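TqaA (PDB 5DLK) is a fungal nonribosomal peptide synthetase, represented here by its terminal condensation-like (CT) domain, which probably macrocyclises a peptide carried on a phosphopantetheine arm. Local coordinates at residues F425-A430 / E434-A439. Numbering follows the deposited sequence.
With EDO (1,2-ethanediol), chain F.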
ATOM      1  N   PHE A 425      10.928  -1.170  -5.313  1.00 14.97           N
ATOM      2  CA  PHE A 425      10.683  -1.637  -3.957  1.00 15.46           C
ATOM      3  C   PHE A 425      11.968  -2.230  -3.390  1.00 17.95           C
ATOM      4  O   PHE A 425      12.722  -2.875  -4.121  1.00 20.96           O
ATOM      5  CB  PHE A 425       9.594  -2.711  -3.908  1.00 17.11           C
ATOM      6  CG  PHE A 425       8.265  -2.288  -4.470  1.00 18.51           C
ATOM      7  CD1 PHE A 425       7.348  -1.608  -3.686  1.00 19.22           C
ATOM      8  CD2 PHE A 425       7.923  -2.601  -5.783  1.00 19.55           C
ATOM      9  CE1 PHE A 425       6.094  -1.237  -4.214  1.00 17.23           C
ATOM     10  CE2 PHE A 425       6.682  -2.244  -6.301  1.00 17.22           C
ATOM     11  CZ  PHE A 425       5.777  -1.560  -5.516  1.00 17.48           C
ATOM     12  N   THR A 426      12.204  -2.059  -2.096  1.00 15.22           N
ATOM     13  CA  THR A 426      13.358  -2.719  -1.458  1.00 15.44           C
ATOM     14  C   THR A 426      12.868  -3.480  -0.231  1.00 20.65           C
ATOM     15  O   THR A 426      12.162  -2.933   0.597  1.00 17.16           O
ATOM     16  CB  THR A 426      14.468  -1.722  -1.054  1.00 15.81           C
ATOM     17  OG1 THR A 426      13.886  -0.572  -0.417  1.00 18.11           O
ATOM     18  CG2 THR A 426      15.252  -1.276  -2.266  1.00 17.28           C
ATOM     19  N   GLU A 427      13.214  -4.765  -0.145  1.00 17.97           N
ATOM     20  CA  GLU A 427      12.784  -5.614   0.962  1.00 19.69           C
ATOM     21  C   GLU A 427      13.999  -6.055   1.762  1.00 22.48           C
ATOM     22  O   GLU A 427      14.889  -6.715   1.211  1.00 24.23           O
ATOM     23  CB  GLU A 427      12.037  -6.851   0.458  1.00 21.36           C
ATOM     24  CG  GLU A 427      10.619  -6.584   0.025  1.00 25.58           C
ATOM     25  CD  GLU A 427       9.857  -7.860  -0.284  1.00 31.92           C
ATOM     26  OE1 GLU A 427      10.484  -8.935  -0.350  1.00 30.21           O
ATOM     27  OE2 GLU A 427       8.629  -7.770  -0.459  1.00 34.52           O
ATOM     28  N   PRO A 428      14.048  -5.676   3.045  1.00 21.95           N
ATOM     29  CA  PRO A 428      15.197  -5.947   3.913  1.00 23.60           C
ATOM     30  C   PRO A 428      15.093  -7.300   4.603  1.00 30.19           C
ATOM     31  O   PRO A 428      14.725  -7.350   5.769  1.00 32.32           O
ATOM     32  CB  PRO A 428      15.138  -4.805   4.929  1.00 26.13           C
ATOM     33  CG  PRO A 428      13.683  -4.518   5.056  1.00 26.32           C
ATOM     34  CD  PRO A 428      13.058  -4.810   3.705  1.00 23.86           C
ATOM     35  N   HIS A 429      15.420  -8.374   3.891  1.00 30.39           N
ATOM     36  CA  HIS A 429      15.456  -9.711   4.480  1.00 30.17           C
ATOM     37  C   HIS A 429      16.723  -9.927   5.296  1.00 32.82           C
ATOM     38  O   HIS A 429      17.667  -9.136   5.231  1.00 33.97           O
ATOM     39  CB  HIS A 429      15.353 -10.774   3.394  1.00 29.09           C
ATOM     40  CG  HIS A 429      14.071 -10.718   2.630  1.00 37.68           C
ATOM     41  ND1 HIS A 429      12.891 -11.240   3.117  1.00 39.70           N
ATOM     42  CD2 HIS A 429      13.774 -10.174   1.428  1.00 32.41           C
ATOM     43  CE1 HIS A 429      11.925 -11.035   2.239  1.00 37.36           C
ATOM     44  NE2 HIS A 429      12.434 -10.385   1.207  1.00 35.96           N
ATOM     45  N   ALA A 430      16.742 -11.012   6.057  1.00 35.06           N
ATOM     46  CA  ALA A 430      17.873 -11.303   6.927  1.00 35.39           C
ATOM     47  C   ALA A 430      19.132 -11.633   6.123  1.00 31.21           C
ATOM     48  O   ALA A 430      20.233 -11.257   6.522  1.00 36.74           O
ATOM     49  CB  ALA A 430      17.530 -12.447   7.879  1.00 40.24           C
ATOM     50  N   GLU A 434      16.683  -7.009  -1.004  1.00 19.01           N
ATOM     51  CA  GLU A 434      16.251  -7.276  -2.368  1.00 16.73           C
ATOM     52  C   GLU A 434      15.724  -6.016  -3.035  1.00 17.23           C
ATOM     53  O   GLU A 434      14.770  -5.416  -2.550  1.00 19.81           O
ATOM     54  CB  GLU A 434      15.184  -8.362  -2.378  1.00 20.82           C
ATOM     55  CG  GLU A 434      14.905  -8.891  -3.755  1.00 25.99           C
ATOM     56  CD  GLU A 434      14.041 -10.130  -3.704  1.00 28.57           C
ATOM     57  OE1 GLU A 434      14.603 -11.241  -3.583  1.00 34.45           O
ATOM     58  OE2 GLU A 434      12.811  -9.978  -3.749  1.00 29.37           O
ATOM     59  N   VAL A 435      16.375  -5.602  -4.115  1.00 18.02           N
ATOM     60  CA  VAL A 435      15.920  -4.474  -4.904  1.00 19.08           C
ATOM     61  C   VAL A 435      14.992  -5.025  -5.980  1.00 20.76           C
ATOM     62  O   VAL A 435      15.369  -5.916  -6.744  1.00 24.08           O
ATOM     63  CB  VAL A 435      17.118  -3.694  -5.516  1.00 20.81           C
ATOM     64  CG1 VAL A 435      16.649  -2.576  -6.445  1.00 19.41           C
ATOM     65  CG2 VAL A 435      18.049  -3.168  -4.405  1.00 20.57           C
ATOM     66  N   GLN A 436      13.765  -4.516  -6.023  1.00 16.60           N
ATOM     67  CA  GLN A 436      12.773  -4.996  -6.968  1.00 16.96           C
ATOM     68  C   GLN A 436      12.330  -3.846  -7.854  1.00 22.06           C
ATOM     69  O   GLN A 436      11.964  -2.785  -7.354  1.00 24.74           O
ATOM     70  CB  GLN A 436      11.567  -5.573  -6.228  1.00 19.90           C
ATOM     71  CG  GLN A 436      11.947  -6.512  -5.079  1.00 22.09           C
ATOM     72  CD  GLN A 436      10.752  -6.915  -4.236  1.00 26.60           C
ATOM     73  OE1 GLN A 436       9.727  -6.236  -4.232  1.00 27.48           O
ATOM     74  NE2 GLN A 436      10.876  -8.033  -3.524  1.00 28.01           N
ATOM     75  N   VAL A 437      12.356  -4.046  -9.161  1.00 16.50           N
ATOM     76  CA  VAL A 437      11.822  -3.050 -10.078  1.00 17.09           C
ATOM     77  C   VAL A 437      10.534  -3.593 -10.678  1.00 18.08           C
ATOM     78  O   VAL A 437      10.489  -4.757 -11.124  1.00 17.33           O
ATOM     79  CB  VAL A 437      12.827  -2.712 -11.201  1.00 16.77           C
ATOM     80  CG1 VAL A 437      12.179  -1.787 -12.228  1.00 17.05           C
ATOM     81  CG2 VAL A 437      14.115  -2.110 -10.613  1.00 20.30           C
ATOM     82  N   CYS A 438       9.490  -2.764 -10.680  1.00 16.44           N
ATOM     83  CA  CYS A 438       8.211  -3.162 -11.269  1.00 16.92           C
ATOM     84  C   CYS A 438       7.718  -2.075 -12.215  1.00 17.03           C
ATOM     85  O   CYS A 438       7.499  -0.919 -11.811  1.00 16.54           O
ATOM     86  CB  CYS A 438       7.163  -3.421 -10.183  1.00 15.96           C
ATOM     87  SG  CYS A 438       5.599  -4.066 -10.870  1.00 19.81           S
ATOM     88  N   ALA A 439       7.546  -2.441 -13.475  1.00 16.80           N
ATOM     89  CA  ALA A 439       7.098  -1.488 -14.477  1.00 17.10           C
ATOM     90  C   ALA A 439       6.579  -2.229 -15.688  1.00 17.18           C
ATOM     91  O   ALA A 439       7.005  -3.347 -15.974  1.00 19.53           O
ATOM     92  CB  ALA A 439       8.250  -0.543 -14.897  1.00 18.61           C
TER
HETATM   93  C1  EDO F 502       7.279  -9.873  -5.616  1.00 42.77           C
HETATM   94  O1  EDO F 502       7.677  -8.851  -4.688  1.00 46.38           O
HETATM   95  C2  EDO F 502       5.798  -9.720  -5.949  1.00 41.48           C
HETATM   96  O2  EDO F 502       5.554 -10.209  -7.276  1.00 47.77           O
HETATM   97  O   HOH W   1       7.973  -5.684  -2.222  1.00 28.21           O
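Phe-425 and Gln-436 face each other as a hydrogen-bonded pair, Gln-436 N reaching Phe-425 O at 2.7 Å, and two residues on Glu-427 and Glu-434 repeat the exchange. Between them Thr-426 and Val-435 form a non-hydrogen-bonded pair. This is the tightly packed part: the two beta-branched side chains suit an extended backbone and lie side by side, Thr-426 CG2 4.0 Å from Val-435 CG2. Val-435 packs on helix 446-465, while Thr-426 OG1 is hydrogen-bonded to His-390. On the other face, Cys-438 CB meets the edge of the Phe-425 ring at CE2 (4.1 Å), and Trp-267 adds further aromatic cover.

Toward the turn that face becomes polar and partly open to solvent. The long Gln-436 amide can serve both neighbouring acids: NE2 donates to the anti lone pair of Glu-434 OE2 (2.8 Å), nearly in the amide plane, and OE1 shares a water with Glu-427 OE2. With CG beside its backbone N (chi1 -46°) and an extended chain beyond, Gln-436 crosses Glu-427, amide and carboxylate planes 52° apart. The like-charged acids are probably eased by Arg-432, salt-bridged to Glu-434, and by His-429, whose NE2 donates to Glu-427 OE1 (2.9 Å). The whole is an antiparallel beta hairpin within the mixed sheet of the C-terminal half of an NRPS condensation-type domain.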